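Local coordinates for transcobalamin-1 (Homo sapiens, PDB 4KKI), which binds vitamin B12 with femtomolar affinity, also recognises other corrinoids, and protects the vitamin from stomach acid, at residues 62-67 and 293-298; 55-60 and 286-291; 246-251 and 263-268. All coordinates share one frame; numbering follows the deposited sequence.

How the contacts relate
Contacts 1 and 2 join the same two helices, 55-63 and 284-294: contact 2 holds the buried first turns of helix 55-63 against the middle of helix 284-294, and contact 1 their partly buried C-terminal ends about 9 Å further on (between centres). Leu-291 CD2 reaches Val-64 CG2 of contact 1 at 3.9 Å, making the interface continuous. Contact 3 pairs helix 244-252 with the start of helix 265-277 and is likewise buried; Met-248 and Gln-249 carry it to Ala-293 of helix 284-294. The chemistry differs with place: small residues and one hydroxyl bond in contact 2, beside Gln-289, which hydrogen-bonds cyanocobalamin; aliphatic packing around chain turns in contact 1; indole and sulfur packing in contact 3.

Contact 1 of 3, residues 62-67 and 293-298; sequences KLVGIQ and ALMGKT
The carbonyl oxygen of Leu-63 lies along the carbons of Lys-297, with Lys-297 CG 3.5 Å from Leu-63 O and the neighbouring CB, CD and CE little further off. These are van der Waals contacts, since carbon supplies no strong donor. Beyond this point the lysine, bent once at chi2, carries its amino end away. The counterpart is Thr-298 O, which meets the branched end of Leu-63, with Leu-63 CD2 at 3.6 Å and Leu-63 CD1 at 3.7 Å from it, so each segment lays aliphatic carbon against a carbonyl of the other. The N and OG1 of Thr-298 are engaged beyond the two segments: its N bonds to Asp-301 OD2 and its OG1 to the backbone N of Leu-300.

Val-64 and Met-295 cross at about a right angle and supply the main contact between apolar side chains. Val-64 CG1 sits 3.6 Å from Met-295 CB, while the methionine methyl curls back until Met-295 CE is 3.8 Å from Val-64 CB. Bends at chi2 (86°) and chi3 (69°) account for that curl, which folds the methionine back so that both its CB and its CE rest on the valine.

Both segments are helix ends of one design. Gly-65 N bonds to Lys-62 O at 3.1 Å, and Gly-296 N to Ala-293 O at 2.9 Å; each glycine has positive phi. In each case the following N-H, of Ile-66 or Lys-297, reaches back five residues to a helix carbonyl. The contact is therefore a pairing of two Schellman motifs, which end helices 55-63 and 284-294 side by side in the alpha6-alpha6 barrel.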
ATOM      1  N   LYS A  62       0.694  13.332   9.441  1.00 42.37           N
ATOM      2  CA  LYS A  62       1.194  13.445  10.808  1.00 52.13           C
ATOM      3  C   LYS A  62       2.642  12.970  10.894  1.00 51.72           C
ATOM      4  O   LYS A  62       3.429  13.471  11.699  1.00 52.06           O
ATOM      5  CB  LYS A  62       0.302  12.665  11.781  1.00 50.43           C
ATOM      6  CG  LYS A  62      -1.127  13.191  11.858  1.00 58.07           C
ATOM      7  CD  LYS A  62      -1.544  13.507  13.285  1.00 65.29           C
ATOM      8  CE  LYS A  62      -1.624  12.253  14.139  1.00 68.22           C
ATOM      9  NZ  LYS A  62      -2.049  12.573  15.531  1.00 78.05           N
ATOM     10  N   LEU A  63       2.987  12.016  10.037  1.00 50.85           N
ATOM     11  CA  LEU A  63       4.327  11.451  10.000  1.00 49.87           C
ATOM     12  C   LEU A  63       5.378  12.478   9.573  1.00 46.91           C
ATOM     13  O   LEU A  63       6.538  12.396   9.977  1.00 45.12           O
ATOM     14  CB  LEU A  63       4.349  10.248   9.060  1.00 56.99           C
ATOM     15  CG  LEU A  63       5.439   9.211   9.302  1.00 59.44           C
ATOM     16  CD1 LEU A  63       5.471   8.799  10.765  1.00 58.74           C
ATOM     17  CD2 LEU A  63       5.181   8.013   8.414  1.00 52.11           C
ATOM     18  N   VAL A  64       4.968  13.445   8.758  1.00 43.25           N
ATOM     19  CA  VAL A  64       5.873  14.504   8.322  1.00 38.60           C
ATOM     20  C   VAL A  64       5.592  15.823   9.049  1.00 38.78           C
ATOM     21  O   VAL A  64       5.990  16.895   8.595  1.00 49.95           O
ATOM     22  CB  VAL A  64       5.826  14.704   6.791  1.00 38.46           C
ATOM     23  CG1 VAL A  64       6.193  13.407   6.085  1.00 40.12           C
ATOM     24  CG2 VAL A  64       4.450  15.172   6.349  1.00 29.91           C
ATOM     25  N   GLY A  65       4.906  15.732  10.184  1.00 43.26           N
ATOM     26  CA  GLY A  65       4.651  16.894  11.015  1.00 45.40           C
ATOM     27  C   GLY A  65       3.638  17.839  10.405  1.00 52.46           C
ATOM     28  O   GLY A  65       3.773  19.057  10.491  1.00 60.02           O
ATOM     29  N   ILE A  66       2.620  17.274   9.770  1.00 50.03           N
ATOM     30  CA  ILE A  66       1.560  18.078   9.186  1.00 44.57           C
ATOM     31  C   ILE A  66       0.202  17.670   9.743  1.00 50.38           C
ATOM     32  O   ILE A  66      -0.168  16.496   9.716  1.00 51.81           O
ATOM     33  CB  ILE A  66       1.530  17.955   7.658  1.00 47.48           C
ATOM     34  CG1 ILE A  66       2.816  18.512   7.048  1.00 47.65           C
ATOM     35  CG2 ILE A  66       0.327  18.691   7.095  1.00 46.81           C
ATOM     36  CD1 ILE A  66       2.850  18.428   5.536  1.00 49.25           C
ATOM     37  N   GLN A  67      -0.536  18.645  10.260  1.00 41.47           N
ATOM     38  CA  GLN A  67      -1.879  18.390  10.754  1.00 49.26           C
ATOM     39  C   GLN A  67      -2.900  19.099   9.876  1.00 37.90           C
ATOM     40  O   GLN A  67      -2.775  20.289   9.611  1.00 44.46           O
ATOM     41  CB  GLN A  67      -2.009  18.840  12.207  1.00 52.20           C
ATOM     42  CG  GLN A  67      -1.001  18.183  13.136  1.00 60.24           C
ATOM     43  CD  GLN A  67      -1.172  18.608  14.579  1.00 69.20           C
ATOM     44  OE1 GLN A  67      -0.489  19.514  15.056  1.00 75.55           O
ATOM     45  NE2 GLN A  67      -2.089  17.953  15.283  1.00 65.74           N
ATOM     46  N   ALA A 293       8.601   9.281   2.896  1.00 35.88           N
ATOM     47  CA  ALA A 293       9.968   9.064   2.436  1.00 40.77           C
ATOM     48  C   ALA A 293      10.567  10.319   1.813  1.00 34.06           C
ATOM     49  O   ALA A 293      11.745  10.610   2.003  1.00 38.62           O
ATOM     50  CB  ALA A 293      10.022   7.903   1.454  1.00 38.63           C
ATOM     51  N   LEU A 294       9.749  11.073   1.081  1.00 36.11           N
ATOM     52  CA  LEU A 294      10.223  12.288   0.421  1.00 40.39           C
ATOM     53  C   LEU A 294      10.645  13.348   1.436  1.00 44.51           C
ATOM     54  O   LEU A 294      11.343  14.305   1.101  1.00 41.81           O
ATOM     55  CB  LEU A 294       9.147  12.850  -0.507  1.00 37.20           C
ATOM     56  CG  LEU A 294       8.589  11.872  -1.542  1.00 41.43           C
ATOM     57  CD1 LEU A 294       7.506  12.536  -2.375  1.00 35.41           C
ATOM     58  CD2 LEU A 294       9.700  11.334  -2.428  1.00 46.05           C
ATOM     59  N   MET A 295      10.209  13.166   2.678  1.00 41.86           N
ATOM     60  CA  MET A 295      10.537  14.086   3.753  1.00 40.74           C
ATOM     61  C   MET A 295      11.519  13.427   4.708  1.00 37.88           C
ATOM     62  O   MET A 295      11.761  13.925   5.806  1.00 40.99           O
ATOM     63  CB  MET A 295       9.273  14.481   4.514  1.00 42.08           C
ATOM     64  CG  MET A 295       9.245  15.929   4.936  1.00 68.92           C
ATOM     65  SD  MET A 295       8.605  16.963   3.615  1.00 84.26           S
ATOM     66  CE  MET A 295       6.893  16.442   3.614  1.00 50.39           C
ATOM     67  N   GLY A 296      12.071  12.294   4.285  1.00 37.04           N
ATOM     68  CA  GLY A 296      13.075  11.592   5.066  1.00 33.85           C
ATOM     69  C   GLY A 296      12.495  10.861   6.261  1.00 43.73           C
ATOM     70  O   GLY A 296      13.181  10.633   7.256  1.00 41.99           O
ATOM     71  N   LYS A 297      11.224  10.486   6.157  1.00 44.20           N
ATOM     72  CA  LYS A 297      10.529   9.824   7.251  1.00 35.03           C
ATOM     73  C   LYS A 297      10.113   8.411   6.867  1.00 38.50           C
ATOM     74  O   LYS A 297       9.874   8.122   5.694  1.00 41.57           O
ATOM     75  CB  LYS A 297       9.292  10.632   7.656  1.00 38.98           C
ATOM     76  CG  LYS A 297       9.602  12.008   8.229  1.00 41.17           C
ATOM     77  CD  LYS A 297      10.222  11.898   9.612  1.00 51.89           C
ATOM     78  CE  LYS A 297      10.512  13.268  10.199  1.00 64.61           C
ATOM     79  NZ  LYS A 297      11.147  13.166  11.544  1.00 79.23           N
ATOM     80  N   THR A 298      10.040   7.531   7.861  1.00 33.03           N
ATOM     81  CA  THR A 298       9.513   6.185   7.661  1.00 36.53           C
ATOM     82  C   THR A 298       8.481   5.887   8.741  1.00 42.78           C
ATOM     83  O   THR A 298       8.306   6.670   9.674  1.00 38.68           O
ATOM     84  CB  THR A 298      10.613   5.107   7.741  1.00 35.30           C
ATOM     85  OG1 THR A 298      10.919   4.828   9.113  1.00 36.77           O
ATOM     86  CG2 THR A 298      11.875   5.554   7.014  1.00 33.22           C
TER

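Contact 2 of 3, residues 55-60 and 286-291; sequences VNVVLS and AAAQVL
The axes of the 55-60 and 286-291 helical segments run nearly parallel, 27° apart with a closest approach of 8.4 Å, and Val-57 CA lies just 5.1 Å from Ala-288 CA. Such closeness rests on small groups: the methyl of Ala-288 points toward helix 55-63, where its CB lies 3.6 Å from Asn-56 O and 3.8 Å from Ser-60 CB.

Ser-60 supplies the hydrogen bond between the segments. Its OG donates to Ala-288 O at 2.7 Å, arriving in the carbonyl plane on a lone pair with a C=O...OG angle of 119°. Rotation about chi1 (173°) places OG anti to the serine N and aims it at the neighbouring helix. Pro-292, four residues after Ala-288, has no N-H to offer that carbonyl, so the serine probably takes the place of the usual helical donor. Leu-291 closes over the same hydroxyl, its CB 3.4 Å and its CD2 3.5 Å from Ser-60 OG, leaving the bond in apolar surroundings.

One residue after Ala-288, Gln-289 hydrogen-bonds cyanocobalamin through NE2. Around the pair, Met-43 of helix 37-45 packs on Val-57, Ser-60 and Ala-288, while helix 69-85 meets Val-55, Val-57 and Val-58, and helix 92-102 meets Val-55 and Leu-59.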
ATOM      1  N   VAL A  55      -7.687   7.603   6.824  1.00 42.88           N
ATOM      2  CA  VAL A  55      -6.736   7.005   7.753  1.00 43.11           C
ATOM      3  C   VAL A  55      -5.308   7.063   7.218  1.00 42.30           C
ATOM      4  O   VAL A  55      -4.403   7.562   7.888  1.00 38.20           O
ATOM      5  CB  VAL A  55      -7.102   5.544   8.057  1.00 41.49           C
ATOM      6  CG1 VAL A  55      -6.037   4.901   8.934  1.00 39.80           C
ATOM      7  CG2 VAL A  55      -8.474   5.471   8.718  1.00 36.86           C
ATOM      8  N   ASN A  56      -5.115   6.545   6.009  1.00 39.92           N
ATOM      9  CA  ASN A  56      -3.808   6.567   5.362  1.00 40.30           C
ATOM     10  C   ASN A  56      -3.308   7.991   5.129  1.00 38.93           C
ATOM     11  O   ASN A  56      -2.122   8.282   5.286  1.00 45.40           O
ATOM     12  CB  ASN A  56      -3.860   5.807   4.035  1.00 38.91           C
ATOM     13  CG  ASN A  56      -5.011   6.254   3.151  1.00 52.97           C
ATOM     14  OD1 ASN A  56      -5.767   7.164   3.503  1.00 52.21           O
ATOM     15  ND2 ASN A  56      -5.147   5.619   1.992  1.00 49.19           N
ATOM     16  N   VAL A  57      -4.229   8.871   4.759  1.00 33.11           N
ATOM     17  CA  VAL A  57      -3.911  10.260   4.467  1.00 32.67           C
ATOM     18  C   VAL A  57      -3.407  10.987   5.713  1.00 43.39           C
ATOM     19  O   VAL A  57      -2.357  11.634   5.686  1.00 45.56           O
ATOM     20  CB  VAL A  57      -5.144  10.989   3.897  1.00 44.21           C
ATOM     21  CG1 VAL A  57      -4.906  12.486   3.828  1.00 44.22           C
ATOM     22  CG2 VAL A  57      -5.503  10.424   2.528  1.00 41.03           C
ATOM     23  N   VAL A  58      -4.156  10.869   6.805  1.00 33.51           N
ATOM     24  CA  VAL A  58      -3.800  11.526   8.058  1.00 36.16           C
ATOM     25  C   VAL A  58      -2.507  10.947   8.636  1.00 38.82           C
ATOM     26  O   VAL A  58      -1.655  11.689   9.126  1.00 36.87           O
ATOM     27  CB  VAL A  58      -4.954  11.452   9.091  1.00 40.09           C
ATOM     28  CG1 VAL A  58      -4.479  11.871  10.475  1.00 35.01           C
ATOM     29  CG2 VAL A  58      -6.125  12.319   8.642  1.00 37.27           C
ATOM     30  N   LEU A  59      -2.359   9.627   8.562  1.00 35.91           N
ATOM     31  CA  LEU A  59      -1.123   8.967   8.979  1.00 41.49           C
ATOM     32  C   LEU A  59       0.079   9.550   8.242  1.00 39.50           C
ATOM     33  O   LEU A  59       1.096   9.875   8.851  1.00 40.32           O
ATOM     34  CB  LEU A  59      -1.201   7.460   8.721  1.00 37.67           C
ATOM     35  CG  LEU A  59       0.106   6.666   8.834  1.00 38.59           C
ATOM     36  CD1 LEU A  59       0.757   6.851  10.196  1.00 33.57           C
ATOM     37  CD2 LEU A  59      -0.134   5.188   8.560  1.00 35.06           C
ATOM     38  N   SER A  60      -0.059   9.679   6.928  1.00 35.98           N
ATOM     39  CA  SER A  60       0.996  10.212   6.079  1.00 36.27           C
ATOM     40  C   SER A  60       1.386  11.629   6.490  1.00 34.50           C
ATOM     41  O   SER A  60       2.568  11.953   6.607  1.00 37.34           O
ATOM     42  CB  SER A  60       0.531  10.199   4.620  1.00 33.93           C
ATOM     43  OG  SER A  60       1.455  10.857   3.776  1.00 47.20           O
ATOM     44  N   ALA A 286      -2.039   6.903  -3.207  1.00 33.47           N
ATOM     45  CA  ALA A 286      -0.671   6.900  -3.706  1.00 36.44           C
ATOM     46  C   ALA A 286       0.104   8.097  -3.168  1.00 44.21           C
ATOM     47  O   ALA A 286       1.285   7.985  -2.839  1.00 43.28           O
ATOM     48  CB  ALA A 286      -0.653   6.887  -5.228  1.00 23.56           C
ATOM     49  N   ALA A 287      -0.569   9.241  -3.081  1.00 40.71           N
ATOM     50  CA  ALA A 287       0.053  10.444  -2.542  1.00 45.96           C
ATOM     51  C   ALA A 287       0.427  10.240  -1.078  1.00 40.57           C
ATOM     52  O   ALA A 287       1.505  10.643  -0.641  1.00 34.50           O
ATOM     53  CB  ALA A 287      -0.875  11.641  -2.698  1.00 37.71           C
ATOM     54  N   ALA A 288      -0.463   9.597  -0.330  1.00 33.62           N
ATOM     55  CA  ALA A 288      -0.220   9.326   1.082  1.00 37.44           C
ATOM     56  C   ALA A 288       0.975   8.405   1.303  1.00 37.83           C
ATOM     57  O   ALA A 288       1.774   8.621   2.214  1.00 34.39           O
ATOM     58  CB  ALA A 288      -1.467   8.741   1.735  1.00 37.43           C
ATOM     59  N   GLN A 289       1.106   7.379   0.470  1.00 35.94           N
ATOM     60  CA  GLN A 289       2.160   6.388   0.677  1.00 42.79           C
ATOM     61  C   GLN A 289       3.549   6.889   0.292  1.00 38.93           C
ATOM     62  O   GLN A 289       4.550   6.421   0.832  1.00 37.02           O
ATOM     63  CB  GLN A 289       1.838   5.089  -0.061  1.00 42.31           C
ATOM     64  CG  GLN A 289       0.645   4.355   0.507  1.00 35.19           C
ATOM     65  CD  GLN A 289       0.411   3.017  -0.161  1.00 37.09           C
ATOM     66  OE1 GLN A 289      -0.215   2.126   0.414  1.00 38.53           O
ATOM     67  NE2 GLN A 289       0.912   2.868  -1.381  1.00 31.19           N
ATOM     68  N   VAL A 290       3.610   7.842  -0.634  1.00 36.90           N
ATOM     69  CA  VAL A 290       4.897   8.321  -1.132  1.00 35.20           C
ATOM     70  C   VAL A 290       5.473   9.461  -0.283  1.00 39.49           C
ATOM     71  O   VAL A 290       6.690   9.624  -0.197  1.00 38.50           O
ATOM     72  CB  VAL A 290       4.817   8.751  -2.620  1.00 36.46           C
ATOM     73  CG1 VAL A 290       4.117  10.099  -2.766  1.00 36.47           C
ATOM     74  CG2 VAL A 290       6.206   8.804  -3.235  1.00 34.25           C
ATOM     75  N   LEU A 291       4.594  10.222   0.362  1.00 33.38           N
ATOM     76  CA  LEU A 291       4.989  11.438   1.076  1.00 31.51           C
ATOM     77  C   LEU A 291       6.056  11.307   2.182  1.00 28.76           C
ATOM     78  O   LEU A 291       7.014  12.080   2.190  1.00 41.64           O
ATOM     79  CB  LEU A 291       3.753  12.183   1.607  1.00 32.64           C
ATOM     80  CG  LEU A 291       4.032  13.468   2.389  1.00 37.58           C
ATOM     81  CD1 LEU A 291       4.687  14.510   1.490  1.00 25.90           C
ATOM     82  CD2 LEU A 291       2.753  14.016   3.021  1.00 38.10           C
TER

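Contact 3 of 3, residues 246-251 and 263-268; sequences EAMQAL and WNCQQT
The indole of Trp-263 has Leu-251 on one face and Cys-265 of its own segment on the other, with Thr-268 at the edge. Leu-251 CD1 lies 3.7 Å from the centroid of the Trp-263 six-membered ring, 14° off the normal, which makes a CH-pi contact over the centre of that ring. On the opposite face Cys-265 CA stands 3.5 Å above the Trp-263 plane, displaced toward the rim. At the edge, Trp-263 NE1 donates to Thr-268 OG1 at 2.7 Å; the N-H...O angle of 161° and the partner's position in the ring plane indicate a well-directed bond.

Leu-251 also approaches through its root, with CB 3.6 Å from Trp-263 CZ3. Met-248 crosses the indole at about a right angle, its CG 4.0 Å from Trp-263 CZ2, and then extends past it to meet Thr-268 tip to tip, with Met-248 SD 3.8 Å from Thr-268 CG2. A chi1 of -66° divides the threonine's duties: OG1 lies beside its backbone N and faces the indole N-H, whereas CG2, anti to that N, is left for the sulfur. The bent methionine end places CE 4.2 Å from Cys-265 SG, which is disulfide-bonded to Cys-26.

Thr-268 OG1 has a second hydrogen-bond partner, the carbonyl of Gly-236. Two bonds thus hold this buried hydroxyl, and the one from NE1, with the groups on both faces, holds the indole's rotation. The chemistry implies a divided role for the tryptophan: its polar edge is secured within its own segment, while its carbon surface receives helix 244-252 by apolar and CH-pi contact, with no hydrogen bond crossing between the two segments.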
ATOM      1  N   GLU A 246       7.425   3.627  -0.413  1.00 31.62           N
ATOM      2  CA  GLU A 246       7.604   2.750   0.733  1.00 39.51           C
ATOM      3  C   GLU A 246       8.855   1.887   0.591  1.00 40.96           C
ATOM      4  O   GLU A 246       9.416   1.430   1.585  1.00 35.73           O
ATOM      5  CB  GLU A 246       6.344   1.915   0.980  1.00 29.95           C
ATOM      6  CG  GLU A 246       5.125   2.780   1.299  1.00 31.16           C
ATOM      7  CD  GLU A 246       3.915   1.983   1.755  1.00 39.98           C
ATOM      8  OE1 GLU A 246       3.731   0.840   1.288  1.00 38.90           O
ATOM      9  OE2 GLU A 246       3.145   2.508   2.590  1.00 41.60           O
ATOM     10  N   ALA A 247       9.310   1.687  -0.643  1.00 38.92           N
ATOM     11  CA  ALA A 247      10.585   1.013  -0.860  1.00 43.63           C
ATOM     12  C   ALA A 247      11.719   1.871  -0.304  1.00 40.04           C
ATOM     13  O   ALA A 247      12.649   1.354   0.314  1.00 33.14           O
ATOM     14  CB  ALA A 247      10.801   0.715  -2.336  1.00 35.66           C
ATOM     15  N   MET A 248      11.627   3.183  -0.518  1.00 35.37           N
ATOM     16  CA  MET A 248      12.596   4.126   0.036  1.00 36.17           C
ATOM     17  C   MET A 248      12.637   4.048   1.563  1.00 38.57           C
ATOM     18  O   MET A 248      13.716   4.047   2.155  1.00 40.62           O
ATOM     19  CB  MET A 248      12.291   5.562  -0.412  1.00 41.23           C
ATOM     20  CG  MET A 248      12.454   5.817  -1.910  1.00 29.08           C
ATOM     21  SD  MET A 248      11.953   7.482  -2.410  1.00 38.13           S
ATOM     22  CE  MET A 248      13.173   8.479  -1.559  1.00 29.63           C
ATOM     23  N   GLN A 249      11.464   3.976   2.191  1.00 35.08           N
ATOM     24  CA  GLN A 249      11.380   3.823   3.642  1.00 37.12           C
ATOM     25  C   GLN A 249      12.145   2.590   4.099  1.00 37.43           C
ATOM     26  O   GLN A 249      12.943   2.652   5.036  1.00 39.66           O
ATOM     27  CB  GLN A 249       9.927   3.696   4.107  1.00 32.78           C
ATOM     28  CG  GLN A 249       9.101   4.960   3.998  1.00 38.39           C
ATOM     29  CD  GLN A 249       7.773   4.832   4.720  1.00 40.99           C
ATOM     30  OE1 GLN A 249       7.701   4.257   5.807  1.00 31.73           O
ATOM     31  NE2 GLN A 249       6.714   5.355   4.113  1.00 32.54           N
ATOM     32  N   ALA A 250      11.889   1.470   3.431  1.00 34.19           N
ATOM     33  CA  ALA A 250      12.547   0.209   3.755  1.00 38.02           C
ATOM     34  C   ALA A 250      14.065   0.321   3.629  1.00 43.41           C
ATOM     35  O   ALA A 250      14.803  -0.181   4.475  1.00 38.93           O
ATOM     36  CB  ALA A 250      12.017  -0.907   2.871  1.00 37.43           C
ATOM     37  N   LEU A 251      14.527   0.988   2.574  1.00 37.45           N
ATOM     38  CA  LEU A 251      15.958   1.171   2.358  1.00 34.89           C
ATOM     39  C   LEU A 251      16.553   2.196   3.326  1.00 45.89           C
ATOM     40  O   LEU A 251      17.730   2.110   3.680  1.00 41.58           O
ATOM     41  CB  LEU A 251      16.246   1.572   0.907  1.00 33.83           C
ATOM     42  CG  LEU A 251      15.900   0.538  -0.170  1.00 44.80           C
ATOM     43  CD1 LEU A 251      16.245   1.068  -1.551  1.00 48.45           C
ATOM     44  CD2 LEU A 251      16.612  -0.785   0.090  1.00 43.06           C
ATOM     45  N   TRP A 263      22.580   1.856  -4.534  1.00 42.46           N
ATOM     46  CA  TRP A 263      21.408   2.712  -4.665  1.00 47.13           C
ATOM     47  C   TRP A 263      21.763   4.191  -4.595  1.00 50.46           C
ATOM     48  O   TRP A 263      22.432   4.636  -3.664  1.00 53.88           O
ATOM     49  CB  TRP A 263      20.386   2.388  -3.572  1.00 35.32           C
ATOM     50  CG  TRP A 263      19.142   3.218  -3.653  1.00 46.82           C
ATOM     51  CD1 TRP A 263      18.453   3.559  -4.782  1.00 46.65           C
ATOM     52  CD2 TRP A 263      18.443   3.824  -2.558  1.00 45.28           C
ATOM     53  NE1 TRP A 263      17.364   4.333  -4.456  1.00 44.42           N
ATOM     54  CE2 TRP A 263      17.336   4.510  -3.098  1.00 41.83           C
ATOM     55  CE3 TRP A 263      18.645   3.850  -1.175  1.00 38.71           C
ATOM     56  CZ2 TRP A 263      16.434   5.213  -2.302  1.00 43.99           C
ATOM     57  CZ3 TRP A 263      17.747   4.549  -0.387  1.00 40.79           C
ATOM     58  CH2 TRP A 263      16.656   5.219  -0.950  1.00 42.03           C
ATOM     59  N   ASN A 264      21.305   4.946  -5.585  1.00 59.36           N
ATOM     60  CA  ASN A 264      21.423   6.394  -5.560  1.00 53.41           C
ATOM     61  C   ASN A 264      20.085   6.979  -5.132  1.00 52.64           C
ATOM     62  O   ASN A 264      19.163   7.094  -5.942  1.00 56.75           O
ATOM     63  CB  ASN A 264      21.818   6.915  -6.944  1.00 51.63           C
ATOM     64  CG  ASN A 264      22.178   8.392  -6.940  1.00 58.08           C
ATOM     65  OD1 ASN A 264      21.777   9.144  -6.053  1.00 66.63           O
ATOM     66  ND2 ASN A 264      22.936   8.813  -7.944  1.00 64.06           N
ATOM     67  N   CYS A 265      19.981   7.339  -3.855  1.00 51.06           N
ATOM     68  CA  CYS A 265      18.727   7.837  -3.295  1.00 44.57           C
ATOM     69  C   CYS A 265      18.277   9.124  -3.974  1.00 43.28           C
ATOM     70  O   CYS A 265      17.084   9.346  -4.171  1.00 39.02           O
ATOM     71  CB  CYS A 265      18.859   8.060  -1.786  1.00 49.03           C
ATOM     72  SG  CYS A 265      17.348   8.660  -0.978  1.00 53.61           S
ATOM     73  N   GLN A 266      19.239   9.967  -4.332  1.00 46.11           N
ATOM     74  CA  GLN A 266      18.926  11.250  -4.943  1.00 47.60           C
ATOM     75  C   GLN A 266      18.273  11.080  -6.314  1.00 48.07           C
ATOM     76  O   GLN A 266      17.326  11.793  -6.647  1.00 52.97           O
ATOM     77  CB  GLN A 266      20.181  12.118  -5.052  1.00 44.79           C
ATOM     78  CG  GLN A 266      19.889  13.572  -5.369  1.00 46.28           C
ATOM     79  CD  GLN A 266      19.081  14.253  -4.279  1.00 64.23           C
ATOM     80  OE1 GLN A 266      18.082  14.919  -4.555  1.00 66.99           O
ATOM     81  NE2 GLN A 266      19.512  14.092  -3.032  1.00 65.24           N
ATOM     82  N   GLN A 267      18.776  10.136  -7.104  1.00 53.91           N
ATOM     83  CA  GLN A 267      18.196   9.864  -8.417  1.00 51.75           C
ATOM     84  C   GLN A 267      16.759   9.376  -8.269  1.00 48.12           C
ATOM     85  O   GLN A 267      15.862   9.842  -8.971  1.00 44.20           O
ATOM     86  CB  GLN A 267      19.022   8.826  -9.178  1.00 51.19           C
ATOM     87  CG  GLN A 267      18.500   8.546 -10.581  1.00 53.10           C
ATOM     88  CD  GLN A 267      18.878   7.168 -11.087  1.00 58.39           C
ATOM     89  OE1 GLN A 267      19.311   6.308 -10.320  1.00 59.48           O
ATOM     90  NE2 GLN A 267      18.712   6.950 -12.387  1.00 54.39           N
ATOM     91  N   THR A 268      16.555   8.438  -7.348  1.00 39.89           N
ATOM     92  CA  THR A 268      15.223   7.927  -7.042  1.00 43.53           C
ATOM     93  C   THR A 268      14.290   9.063  -6.632  1.00 50.27           C
ATOM     94  O   THR A 268      13.171   9.172  -7.134  1.00 49.73           O
ATOM     95  CB  THR A 268      15.271   6.878  -5.913  1.00 39.64           C
ATOM     96  OG1 THR A 268      15.983   5.717  -6.361  1.00 38.66           O
ATOM     97  CG2 THR A 268      13.869   6.472  -5.501  1.00 31.96           C
TER